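PDB 2PX0: flagellar biosynthesis protein FlhF from Bacillus subtilis, which binds GTP as an SRP-family GTPase and is necessary for flagellar biosynthesis, possibly acting in translocation of the flagellum. Local coordinates for residues A[215-223]-A[241-252]; A[89-100]-A[259-269]. All coordinates share one frame; numbering follows the deposited sequence.

Interaction 1 (A[215-223]-A[241-252]). With GNP (phosphoaminophosphonic acid-guanylate ester), chain J.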
loop_
_atom_site.group_PDB
_atom_site.type_symbol
_atom_site.label_atom_id
_atom_site.label_comp_id
_atom_site.label_asym_id
_atom_site.label_seq_id
_atom_site.Cartn_x
_atom_site.Cartn_y
_atom_site.Cartn_z
ATOM N N GLN A 215 -8.659 -23.044 -4.091
ATOM C CA GLN A 215 -7.653 -22.469 -4.993
ATOM C C GLN A 215 -7.329 -21.048 -4.485
ATOM O O GLN A 215 -7.869 -20.066 -4.998
ATOM C CB GLN A 215 -8.223 -22.410 -6.420
ATOM C CG GLN A 215 -7.239 -21.991 -7.508
ATOM C CD GLN A 215 -7.874 -22.006 -8.890
ATOM O OE1 GLN A 215 -8.499 -22.992 -9.283
ATOM N NE2 GLN A 215 -7.709 -20.919 -9.635
ATOM N N SER A 216 -6.443 -20.952 -3.490
ATOM C CA SER A 216 -6.068 -19.676 -2.869
ATOM C C SER A 216 -5.187 -18.727 -3.681
ATOM O O SER A 216 -4.396 -19.155 -4.523
ATOM C CB SER A 216 -5.401 -19.940 -1.521
ATOM O OG SER A 216 -4.242 -20.748 -1.683
ATOM N N PHE A 217 -5.316 -17.433 -3.382
ATOM C CA PHE A 217 -4.591 -16.373 -4.085
ATOM C C PHE A 217 -4.038 -15.312 -3.139
ATOM O O PHE A 217 -4.809 -14.557 -2.550
ATOM C CB PHE A 217 -5.538 -15.691 -5.066
ATOM C CG PHE A 217 -5.921 -16.546 -6.238
ATOM C CD1 PHE A 217 -5.086 -16.632 -7.348
ATOM C CD2 PHE A 217 -7.110 -17.272 -6.223
ATOM C CE1 PHE A 217 -5.426 -17.421 -8.420
ATOM C CE2 PHE A 217 -7.464 -18.064 -7.285
ATOM C CZ PHE A 217 -6.619 -18.143 -8.393
ATOM N N LEU A 218 -2.713 -15.230 -3.021
ATOM C CA LEU A 218 -2.098 -14.258 -2.128
ATOM C C LEU A 218 -2.101 -12.863 -2.750
ATOM O O LEU A 218 -1.447 -12.621 -3.762
ATOM C CB LEU A 218 -0.678 -14.697 -1.782
ATOM C CG LEU A 218 0.136 -13.735 -0.905
ATOM C CD1 LEU A 218 -0.517 -13.534 0.457
ATOM C CD2 LEU A 218 1.523 -14.294 -0.726
ATOM N N VAL A 219 -2.822 -11.937 -2.131
ATOM C CA VAL A 219 -2.934 -10.585 -2.660
ATOM C C VAL A 219 -1.964 -9.533 -2.127
ATOM O O VAL A 219 -2.076 -9.102 -0.978
ATOM C CB VAL A 219 -4.383 -10.065 -2.470
ATOM C CG1 VAL A 219 -4.473 -8.577 -2.790
ATOM C CG2 VAL A 219 -5.328 -10.856 -3.373
ATOM N N LEU A 220 -1.028 -9.106 -2.974
ATOM C CA LEU A 220 -0.055 -8.084 -2.589
ATOM C C LEU A 220 -0.193 -6.923 -3.551
ATOM O O LEU A 220 -0.629 -7.119 -4.699
ATOM C CB LEU A 220 1.377 -8.600 -2.679
ATOM C CG LEU A 220 1.816 -9.802 -1.857
ATOM C CD1 LEU A 220 3.271 -10.019 -2.132
ATOM C CD2 LEU A 220 1.579 -9.585 -0.391
ATOM N N SER A 221 0.196 -5.729 -3.094
ATOM C CA SER A 221 0.106 -4.539 -3.911
ATOM C C SER A 221 1.426 -4.138 -4.542
ATOM O O SER A 221 2.472 -4.184 -3.897
ATOM C CB SER A 221 -0.418 -3.384 -3.092
ATOM O OG SER A 221 -0.271 -2.169 -3.815
ATOM N N ALA A 222 1.354 -3.736 -5.811
ATOM C CA ALA A 222 2.507 -3.309 -6.600
ATOM C C ALA A 222 3.132 -2.010 -6.076
ATOM O O ALA A 222 4.069 -1.463 -6.664
ATOM C CB ALA A 222 2.085 -3.145 -8.065
ATOM N N THR A 223 2.629 -1.519 -4.958
ATOM C CA THR A 223 3.161 -0.282 -4.407
ATOM C C THR A 223 4.112 -0.508 -3.226
ATOM O O THR A 223 4.919 0.353 -2.900
ATOM C CB THR A 223 2.012 0.654 -3.986
ATOM O OG1 THR A 223 1.084 0.780 -5.067
ATOM C CG2 THR A 223 2.544 2.021 -3.677
ATOM N N VAL A 241 -0.236 -21.657 -1.374
ATOM C CA VAL A 241 -0.711 -20.613 -2.272
ATOM C C VAL A 241 -0.527 -21.048 -3.728
ATOM O O VAL A 241 0.558 -21.462 -4.124
ATOM C CB VAL A 241 0.064 -19.309 -2.023
ATOM C CG1 VAL A 241 -0.361 -18.250 -3.003
ATOM C CG2 VAL A 241 -0.172 -18.837 -0.611
ATOM N N ASN A 242 -1.592 -20.950 -4.517
ATOM C CA ASN A 242 -1.563 -21.328 -5.931
ATOM C C ASN A 242 -0.914 -20.281 -6.851
ATOM O O ASN A 242 0.006 -20.585 -7.611
ATOM C CB ASN A 242 -2.986 -21.586 -6.443
ATOM C CG ASN A 242 -3.727 -22.621 -5.630
ATOM O OD1 ASN A 242 -3.930 -22.458 -4.421
ATOM N ND2 ASN A 242 -4.148 -23.697 -6.293
ATOM N N GLN A 243 -1.412 -19.052 -6.786
ATOM C CA GLN A 243 -0.921 -17.966 -7.626
ATOM C C GLN A 243 -0.684 -16.716 -6.804
ATOM O O GLN A 243 -0.657 -16.761 -5.582
ATOM C CB GLN A 243 -1.949 -17.632 -8.709
ATOM C CG GLN A 243 -2.240 -18.744 -9.689
ATOM C CD GLN A 243 -1.146 -18.885 -10.707
ATOM O OE1 GLN A 243 -0.901 -17.974 -11.510
ATOM N NE2 GLN A 243 -0.468 -20.030 -10.684
ATOM N N TYR A 244 -0.549 -15.594 -7.498
ATOM C CA TYR A 244 -0.312 -14.299 -6.876
ATOM C C TYR A 244 -1.166 -13.229 -7.555
ATOM O O TYR A 244 -1.379 -13.259 -8.774
ATOM C CB TYR A 244 1.129 -13.868 -7.091
ATOM C CG TYR A 244 2.153 -14.252 -6.067
ATOM C CD1 TYR A 244 1.952 -14.002 -4.714
ATOM C CD2 TYR A 244 3.403 -14.710 -6.471
ATOM C CE1 TYR A 244 2.985 -14.185 -3.791
ATOM C CE2 TYR A 244 4.432 -14.894 -5.563
ATOM C CZ TYR A 244 4.221 -14.627 -4.230
ATOM O OH TYR A 244 5.258 -14.793 -3.357
ATOM N N ILE A 245 -1.624 -12.260 -6.775
ATOM C CA ILE A 245 -2.384 -11.160 -7.345
ATOM C C ILE A 245 -1.708 -9.842 -6.954
ATOM O O ILE A 245 -1.583 -9.500 -5.767
ATOM C CB ILE A 245 -3.841 -11.187 -6.891
ATOM C CG1 ILE A 245 -4.484 -12.485 -7.379
ATOM C CG2 ILE A 245 -4.591 -10.012 -7.483
ATOM C CD1 ILE A 245 -5.952 -12.641 -7.028
ATOM N N PHE A 246 -1.230 -9.132 -7.970
ATOM C CA PHE A 246 -0.564 -7.866 -7.763
ATOM C C PHE A 246 -1.501 -6.780 -8.214
ATOM O O PHE A 246 -1.887 -6.716 -9.373
ATOM C CB PHE A 246 0.751 -7.818 -8.547
ATOM C CG PHE A 246 1.860 -8.598 -7.897
ATOM C CD1 PHE A 246 2.504 -8.107 -6.760
ATOM C CD2 PHE A 246 2.214 -9.855 -8.368
ATOM C CE1 PHE A 246 3.469 -8.857 -6.108
ATOM C CE2 PHE A 246 3.179 -10.605 -7.718
ATOM C CZ PHE A 246 3.805 -10.106 -6.587
ATOM N N THR A 247 -1.868 -5.921 -7.276
ATOM C CA THR A 247 -2.786 -4.850 -7.578
ATOM C C THR A 247 -2.103 -3.507 -7.801
ATOM O O THR A 247 -0.906 -3.349 -7.582
ATOM C CB THR A 247 -3.781 -4.684 -6.443
ATOM O OG1 THR A 247 -3.075 -4.238 -5.282
ATOM C CG2 THR A 247 -4.493 -6.011 -6.141
ATOM N N LYS A 248 -2.886 -2.547 -8.266
ATOM C CA LYS A 248 -2.424 -1.192 -8.474
ATOM C C LYS A 248 -1.189 -0.997 -9.351
ATOM O O LYS A 248 -0.413 -0.051 -9.142
ATOM C CB LYS A 248 -2.205 -0.548 -7.103
ATOM C CG LYS A 248 -3.203 -1.049 -6.073
ATOM C CD LYS A 248 -3.183 -0.229 -4.810
ATOM C CE LYS A 248 -4.342 -0.655 -3.917
ATOM N NZ LYS A 248 -4.494 0.195 -2.712
ATOM N N ILE A 249 -1.017 -1.857 -10.354
ATOM C CA ILE A 249 0.127 -1.717 -11.246
ATOM C C ILE A 249 0.013 -0.388 -11.973
ATOM O O ILE A 249 1.000 0.154 -12.459
ATOM C CB ILE A 249 0.209 -2.854 -12.278
ATOM C CG1 ILE A 249 -1.035 -2.859 -13.153
ATOM C CG2 ILE A 249 0.381 -4.198 -11.568
ATOM C CD1 ILE A 249 -1.004 -3.945 -14.231
ATOM N N ASP A 250 -1.200 0.140 -12.029
ATOM C CA ASP A 250 -1.441 1.413 -12.676
ATOM C C ASP A 250 -1.144 2.521 -11.687
ATOM O O ASP A 250 -1.356 3.691 -11.991
ATOM C CB ASP A 250 -2.901 1.533 -13.071
ATOM C CG ASP A 250 -3.815 1.707 -11.861
ATOM O OD1 ASP A 250 -3.854 0.789 -11.016
ATOM O OD2 ASP A 250 -4.490 2.760 -11.749
ATOM N N GLU A 251 -0.664 2.165 -10.502
ATOM C CA GLU A 251 -0.398 3.165 -9.474
ATOM C C GLU A 251 1.075 3.246 -9.078
ATOM O O GLU A 251 1.498 4.202 -8.410
ATOM C CB GLU A 251 -1.255 2.850 -8.248
ATOM C CG GLU A 251 -1.472 4.008 -7.309
ATOM C CD GLU A 251 -2.609 3.730 -6.345
ATOM O OE1 GLU A 251 -3.630 3.159 -6.780
ATOM O OE2 GLU A 251 -2.496 4.086 -5.157
ATOM N N THR A 252 1.848 2.240 -9.487
ATOM C CA THR A 252 3.270 2.187 -9.165
ATOM C C THR A 252 4.097 2.797 -10.288
ATOM O O THR A 252 3.558 3.137 -11.327
ATOM C CB THR A 252 3.704 0.730 -8.888
ATOM O OG1 THR A 252 5.083 0.695 -8.506
ATOM C CG2 THR A 252 3.473 -0.134 -10.100
HETATM P PG GNP J . -8.977 -4.647 3.574
HETATM O O1G GNP J . -8.890 -3.438 4.440
HETATM O O2G GNP J . -10.328 -5.379 3.712
HETATM O O3G GNP J . -7.839 -5.581 3.780
HETATM N N3B GNP J . -8.932 -3.936 2.050
HETATM P PB GNP J . -9.028 -4.857 0.685
HETATM O O1B GNP J . -7.825 -5.647 0.499
HETATM O O2B GNP J . -10.352 -5.557 0.759
HETATM O O3A GNP J . -9.041 -3.608 -0.359
HETATM P PA GNP J . -10.248 -2.850 -0.969
HETATM O O1A GNP J . -11.008 -3.723 -1.911
HETATM O O2A GNP J . -10.948 -2.222 0.222
HETATM O "O5'" GNP J . -9.588 -1.768 -1.792
HETATM C "C5'" GNP J . -8.788 -0.776 -1.145
HETATM C "C4'" GNP J . -8.508 0.358 -2.060
HETATM O "O4'" GNP J . -7.627 0.123 -3.109
HETATM C "C3'" GNP J . -9.797 0.941 -2.711
HETATM O "O3'" GNP J . -9.842 2.365 -2.594
HETATM C "C2'" GNP J . -9.681 0.508 -4.168
HETATM O "O2'" GNP J . -10.325 1.353 -5.072
HETATM C "C1'" GNP J . -8.198 0.500 -4.339
HETATM N N9 GNP J . -7.810 -0.444 -5.412
HETATM C C8 GNP J . -8.036 -1.886 -5.383
HETATM N N7 GNP J . -7.582 -2.431 -6.481
HETATM C C5 GNP J . -7.038 -1.290 -7.249
HETATM C C6 GNP J . -6.398 -1.275 -8.555
HETATM O O6 GNP J . -6.176 -2.162 -9.283
HETATM N N1 GNP J . -6.026 0.016 -8.915
HETATM C C2 GNP J . -6.297 1.061 -8.036
HETATM N N2 GNP J . -5.833 2.300 -8.582
HETATM N N3 GNP J . -6.851 1.120 -6.890
HETATM C C4 GNP J . -7.206 -0.146 -6.550
#
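Leu218 and Leu220 exchange backbone bonds with Ile245 and Thr247 as neighbouring parallel strands: Ile245 N donates to Leu218 O (3.0 Å), Leu220 N to Ile245 O (2.9 Å) and Thr247 N to Leu220 O (3.1 Å). Ala222 N, bonded to Thr247 O, extends the ladder past the strand end. Apolar contacts flank it. A chi1 of 177° turns CG of Leu218 away from its own N, and the side chain lies beside Tyr244 with CD2 at the ring edge, 3.4 Å from CE1; Leu220 runs alongside Phe246 on that same face. On the other face Ile245 CD1 reaches Phe217 CB (3.7 Å), while Val219 CG2 packs on Ile245 CB. The strands belong to a beta-alpha-beta unit of the P-loop GTPase fold, crossing over through helix 226-232, and the second runs into the TKxD guanine-recognition motif, Thr247 to Asp250. Polar contacts with the nucleotide follow: Asp250 OD1 accepts from GNP N1 (3.1 Å, 153°). The extended Lys248 chain passes beside the purine, CE 3.8 Å from GNP N9. Cut back to an alanine here, the residue loses the CG-to-CE chain, and the base is likely to be held less firmly on that side.

Interaction 2 (A[89-100]-A[259-269])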
loop_
_atom_site.group_PDB
_atom_site.type_symbol
_atom_site.label_atom_id
_atom_site.label_comp_id
_atom_site.label_asym_id
_atom_site.label_seq_id
_atom_site.Cartn_x
_atom_site.Cartn_y
_atom_site.Cartn_z
ATOM N N LEU A 89 16.257 -12.182 -18.184
ATOM C CA LEU A 89 15.421 -11.875 -17.031
ATOM C C LEU A 89 14.290 -12.881 -16.904
ATOM O O LEU A 89 13.971 -13.368 -15.814
ATOM C CB LEU A 89 14.794 -10.492 -17.175
ATOM C CG LEU A 89 15.656 -9.257 -16.987
ATOM C CD1 LEU A 89 14.829 -8.033 -17.336
ATOM C CD2 LEU A 89 16.143 -9.186 -15.562
ATOM N N CYS A 90 13.674 -13.183 -18.034
ATOM C CA CYS A 90 12.557 -14.096 -18.030
ATOM C C CYS A 90 12.947 -15.457 -17.487
ATOM O O CYS A 90 12.199 -16.053 -16.722
ATOM C CB CYS A 90 11.986 -14.227 -19.438
ATOM S SG CYS A 90 10.221 -14.532 -19.413
ATOM N N ASP A 91 14.121 -15.945 -17.869
ATOM C CA ASP A 91 14.576 -17.254 -17.409
ATOM C C ASP A 91 14.925 -17.276 -15.926
ATOM O O ASP A 91 15.641 -18.170 -15.467
ATOM C CB ASP A 91 15.773 -17.713 -18.240
ATOM C CG ASP A 91 15.352 -18.438 -19.521
ATOM O OD1 ASP A 91 14.439 -17.946 -20.235
ATOM O OD2 ASP A 91 15.944 -19.509 -19.817
ATOM N N MET A 92 14.393 -16.297 -15.187
ATOM C CA MET A 92 14.622 -16.163 -13.745
ATOM C C MET A 92 13.351 -16.241 -12.899
ATOM O O MET A 92 13.427 -16.373 -11.668
ATOM C CB MET A 92 15.320 -14.849 -13.445
ATOM C CG MET A 92 16.747 -14.824 -13.849
ATOM S SD MET A 92 17.470 -13.247 -13.447
ATOM C CE MET A 92 17.359 -13.291 -11.616
ATOM N N LEU A 93 12.191 -16.125 -13.546
ATOM C CA LEU A 93 10.913 -16.217 -12.842
ATOM C C LEU A 93 10.425 -17.633 -13.104
ATOM O O LEU A 93 10.886 -18.291 -14.037
ATOM C CB LEU A 93 9.882 -15.246 -13.419
ATOM C CG LEU A 93 10.137 -13.749 -13.597
ATOM C CD1 LEU A 93 10.619 -13.131 -12.300
ATOM C CD2 LEU A 93 11.150 -13.550 -14.693
ATOM N N PRO A 94 9.498 -18.131 -12.284
ATOM C CA PRO A 94 9.008 -19.491 -12.525
ATOM C C PRO A 94 8.497 -19.651 -13.950
ATOM O O PRO A 94 7.955 -18.710 -14.526
ATOM C CB PRO A 94 7.916 -19.671 -11.466
ATOM C CG PRO A 94 7.622 -18.266 -10.991
ATOM C CD PRO A 94 8.946 -17.579 -11.043
ATOM N N SER A 95 8.681 -20.836 -14.523
ATOM C CA SER A 95 8.260 -21.094 -15.898
ATOM C C SER A 95 6.799 -20.766 -16.169
ATOM O O SER A 95 5.950 -20.811 -15.270
ATOM C CB SER A 95 8.523 -22.546 -16.258
ATOM O OG SER A 95 8.007 -23.391 -15.249
ATOM N N ALA A 96 6.516 -20.449 -17.429
ATOM C CA ALA A 96 5.178 -20.082 -17.874
ATOM C C ALA A 96 4.074 -20.930 -17.268
ATOM O O ALA A 96 2.996 -20.413 -16.941
ATOM C CB ALA A 96 5.107 -20.164 -19.375
ATOM N N ASP A 97 4.332 -22.229 -17.113
ATOM C CA ASP A 97 3.315 -23.126 -16.571
ATOM C C ASP A 97 2.886 -22.737 -15.166
ATOM O O ASP A 97 1.759 -23.010 -14.772
ATOM C CB ASP A 97 3.800 -24.576 -16.571
ATOM C CG ASP A 97 4.871 -24.820 -15.537
ATOM O OD1 ASP A 97 5.984 -24.280 -15.710
ATOM O OD2 ASP A 97 4.593 -25.540 -14.547
ATOM N N LYS A 98 3.769 -22.098 -14.408
ATOM C CA LYS A 98 3.407 -21.709 -13.062
ATOM C C LYS A 98 2.648 -20.380 -13.017
ATOM O O LYS A 98 2.267 -19.916 -11.943
ATOM C CB LYS A 98 4.652 -21.638 -12.179
ATOM C CG LYS A 98 4.755 -22.771 -11.169
ATOM C CD LYS A 98 5.057 -24.095 -11.849
ATOM C CE LYS A 98 6.484 -24.119 -12.397
ATOM N NZ LYS A 98 6.790 -25.366 -13.160
ATOM N N TRP A 99 2.442 -19.762 -14.177
ATOM C CA TRP A 99 1.707 -18.502 -14.246
ATOM C C TRP A 99 0.313 -18.739 -14.848
ATOM O O TRP A 99 -0.012 -19.843 -15.304
ATOM C CB TRP A 99 2.433 -17.498 -15.133
ATOM C CG TRP A 99 3.710 -16.926 -14.598
ATOM C CD1 TRP A 99 4.849 -17.608 -14.240
ATOM C CD2 TRP A 99 4.033 -15.530 -14.485
ATOM N NE1 TRP A 99 5.860 -16.718 -13.920
ATOM C CE2 TRP A 99 5.384 -15.441 -14.056
ATOM C CE3 TRP A 99 3.309 -14.347 -14.698
ATOM C CZ2 TRP A 99 6.021 -14.219 -13.855
ATOM C CZ3 TRP A 99 3.943 -13.135 -14.498
ATOM C CH2 TRP A 99 5.286 -13.078 -14.075
ATOM N N GLN A 100 -0.504 -17.689 -14.839
ATOM C CA GLN A 100 -1.851 -17.724 -15.411
ATOM C C GLN A 100 -2.736 -18.952 -15.172
ATOM O O GLN A 100 -3.423 -19.432 -16.080
ATOM C CB GLN A 100 -1.763 -17.457 -16.916
ATOM C CG GLN A 100 -1.375 -16.042 -17.235
ATOM C CD GLN A 100 -1.191 -15.814 -18.714
ATOM O OE1 GLN A 100 -0.252 -16.336 -19.313
ATOM N NE2 GLN A 100 -2.090 -15.030 -19.320
ATOM N N PHE A 259 9.180 -8.156 -9.512
ATOM C CA PHE A 259 10.062 -9.138 -10.133
ATOM C C PHE A 259 10.875 -9.785 -9.011
ATOM O O PHE A 259 10.852 -11.009 -8.822
ATOM C CB PHE A 259 10.994 -8.448 -11.128
ATOM C CG PHE A 259 11.965 -9.374 -11.791
ATOM C CD1 PHE A 259 13.167 -9.684 -11.182
ATOM C CD2 PHE A 259 11.678 -9.933 -13.028
ATOM C CE1 PHE A 259 14.082 -10.536 -11.794
ATOM C CE2 PHE A 259 12.584 -10.783 -13.647
ATOM C CZ PHE A 259 13.790 -11.087 -13.030
ATOM N N ASN A 260 11.584 -8.945 -8.264
ATOM C CA ASN A 260 12.379 -9.407 -7.134
ATOM C C ASN A 260 11.659 -10.515 -6.345
ATOM O O ASN A 260 12.253 -11.539 -6.007
ATOM C CB ASN A 260 12.669 -8.242 -6.186
ATOM C CG ASN A 260 13.533 -7.169 -6.813
ATOM O OD1 ASN A 260 14.618 -7.442 -7.344
ATOM N ND2 ASN A 260 13.064 -5.928 -6.741
ATOM N N ILE A 261 10.378 -10.293 -6.052
ATOM C CA ILE A 261 9.581 -11.246 -5.292
ATOM C C ILE A 261 9.340 -12.529 -6.046
ATOM O O ILE A 261 9.328 -13.622 -5.459
ATOM C CB ILE A 261 8.203 -10.665 -4.907
ATOM C CG1 ILE A 261 8.356 -9.642 -3.788
ATOM C CG2 ILE A 261 7.294 -11.763 -4.432
ATOM C CD1 ILE A 261 8.979 -10.204 -2.543
ATOM N N LEU A 262 9.129 -12.395 -7.346
ATOM C CA LEU A 262 8.864 -13.556 -8.168
ATOM C C LEU A 262 10.126 -14.350 -8.429
ATOM O O LEU A 262 10.097 -15.578 -8.387
ATOM C CB LEU A 262 8.228 -13.137 -9.489
ATOM C CG LEU A 262 6.761 -12.742 -9.437
ATOM C CD1 LEU A 262 6.351 -12.075 -10.758
ATOM C CD2 LEU A 262 5.933 -13.982 -9.163
ATOM N N ALA A 263 11.229 -13.650 -8.683
ATOM C CA ALA A 263 12.511 -14.299 -8.970
ATOM C C ALA A 263 12.819 -15.395 -7.958
ATOM O O ALA A 263 13.201 -16.516 -8.315
ATOM C CB ALA A 263 13.614 -13.280 -8.963
ATOM N N GLU A 264 12.643 -15.054 -6.688
ATOM C CA GLU A 264 12.874 -15.978 -5.603
ATOM C C GLU A 264 11.557 -16.624 -5.118
ATOM O O GLU A 264 11.290 -16.667 -3.920
ATOM C CB GLU A 264 13.573 -15.232 -4.477
ATOM C CG GLU A 264 12.980 -13.857 -4.208
ATOM C CD GLU A 264 13.844 -12.984 -3.302
ATOM O OE1 GLU A 264 14.969 -12.607 -3.719
ATOM O OE2 GLU A 264 13.398 -12.670 -2.172
ATOM N N SER A 265 10.741 -17.131 -6.051
ATOM C CA SER A 265 9.454 -17.801 -5.731
ATOM C C SER A 265 9.327 -19.083 -6.551
ATOM O O SER A 265 10.124 -19.336 -7.452
ATOM C CB SER A 265 8.233 -16.938 -6.113
ATOM O OG SER A 265 8.149 -15.722 -5.406
ATOM N N LYS A 266 8.282 -19.857 -6.268
ATOM C CA LYS A 266 8.011 -21.087 -6.992
ATOM C C LYS A 266 6.669 -21.015 -7.725
ATOM O O LYS A 266 6.280 -21.954 -8.430
ATOM C CB LYS A 266 8.005 -22.287 -6.046
ATOM C CG LYS A 266 9.399 -22.769 -5.654
ATOM C CD LYS A 266 10.164 -21.731 -4.839
ATOM C CE LYS A 266 11.646 -22.084 -4.711
ATOM N NZ LYS A 266 12.425 -21.848 -5.973
ATOM N N ILE A 267 5.947 -19.910 -7.547
ATOM C CA ILE A 267 4.656 -19.712 -8.223
ATOM C C ILE A 267 4.638 -18.355 -8.909
ATOM O O ILE A 267 5.316 -17.431 -8.467
ATOM C CB ILE A 267 3.444 -19.793 -7.253
ATOM C CG1 ILE A 267 3.743 -19.041 -5.964
ATOM C CG2 ILE A 267 3.104 -21.226 -6.964
ATOM C CD1 ILE A 267 2.698 -19.247 -4.878
ATOM N N GLY A 268 3.877 -18.248 -9.996
ATOM C CA GLY A 268 3.799 -16.995 -10.727
ATOM C C GLY A 268 2.584 -16.145 -10.377
ATOM O O GLY A 268 1.967 -16.314 -9.318
ATOM N N VAL A 269 2.226 -15.220 -11.259
ATOM C CA VAL A 269 1.076 -14.380 -10.977
ATOM C C VAL A 269 -0.166 -14.873 -11.711
ATOM O O VAL A 269 -0.111 -15.276 -12.879
ATOM C CB VAL A 269 1.339 -12.881 -11.353
ATOM C CG1 VAL A 269 2.843 -12.571 -11.265
ATOM C CG2 VAL A 269 0.783 -12.562 -12.741
#
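Leu93 and Phe259 form the apolar centre. Leu93 crosses the phenyl ring at about a right angle and lays CD1 over one face, 3.7 Å from the ring centroid, a CH-pi contact. The Phe259 ring gets there because its chi1 of 178° points CG directly away from the residue's own N, which swings it off helix 256-263 toward the end of helix 81-90. There Leu89 CD2 lies near CZ of the ring, and Leu89 O sits at its edge, in plane. The same Leu93 CD1 also touches Leu262 CB (3.7 Å), so a single methyl is shared between two side chains one helical turn apart.

Further along, Trp99 takes over. Leu262 CD1 meets its CH2 obliquely (3.6 Å), and one face of the indole is covered by backbone and side chain together: Gly268 CA stands 3.7 Å from the centroid of the five-membered ring, almost on its normal, and Val269 CG1 lies over the six-membered ring. Gly268 has no side chain to hold the main chain off the indole. Pro94 fits beside this, CG 3.5 Å from Ile267 O.

At the polar edge the backbones join in two bonds, Gly268 N to Lys98 O (3.0 Å) and Gln100 N to Val269 O (3.1 Å), while the Lys98 ammonium turns to Asp97 in a salt bridge within its own segment. The contact thus fastens the chain leaving the N-domain helix 81-90 to the GTPase domain, beside helix 287-294, which reaches both Trp99 and Phe259. Apolar side chains and ring faces carry the centre, with no salt bridge between the two segments, consistent with a junction held mostly by apolar fit and finished by two main-chain bonds at its edge.

Strand 243-247 of interaction 1 runs through the guanine-binding turn into helix 256-263 of interaction 2, so one continuous piece of chain serves both; their centres lie 13 Å apart. They meet directly at Gln243, whose NE2 probably hydrogen-bonds to Lys98 O (3.0 Å), the carbonyl that also receives Gly268 N. Apolar groups continue the join: Tyr244 touches Leu262, and Phe246 touches Val269. Nucleotide contact belongs to interaction 1, through Lys248, Asp250 and Glu251, whereas the Val269 side chain remains about 13 Å from a bound GNP. The Gln243-Lys98 bond and these apolar contacts thus connect interaction 2 with strand 243-247, whose end leads into the guanine-recognition residues.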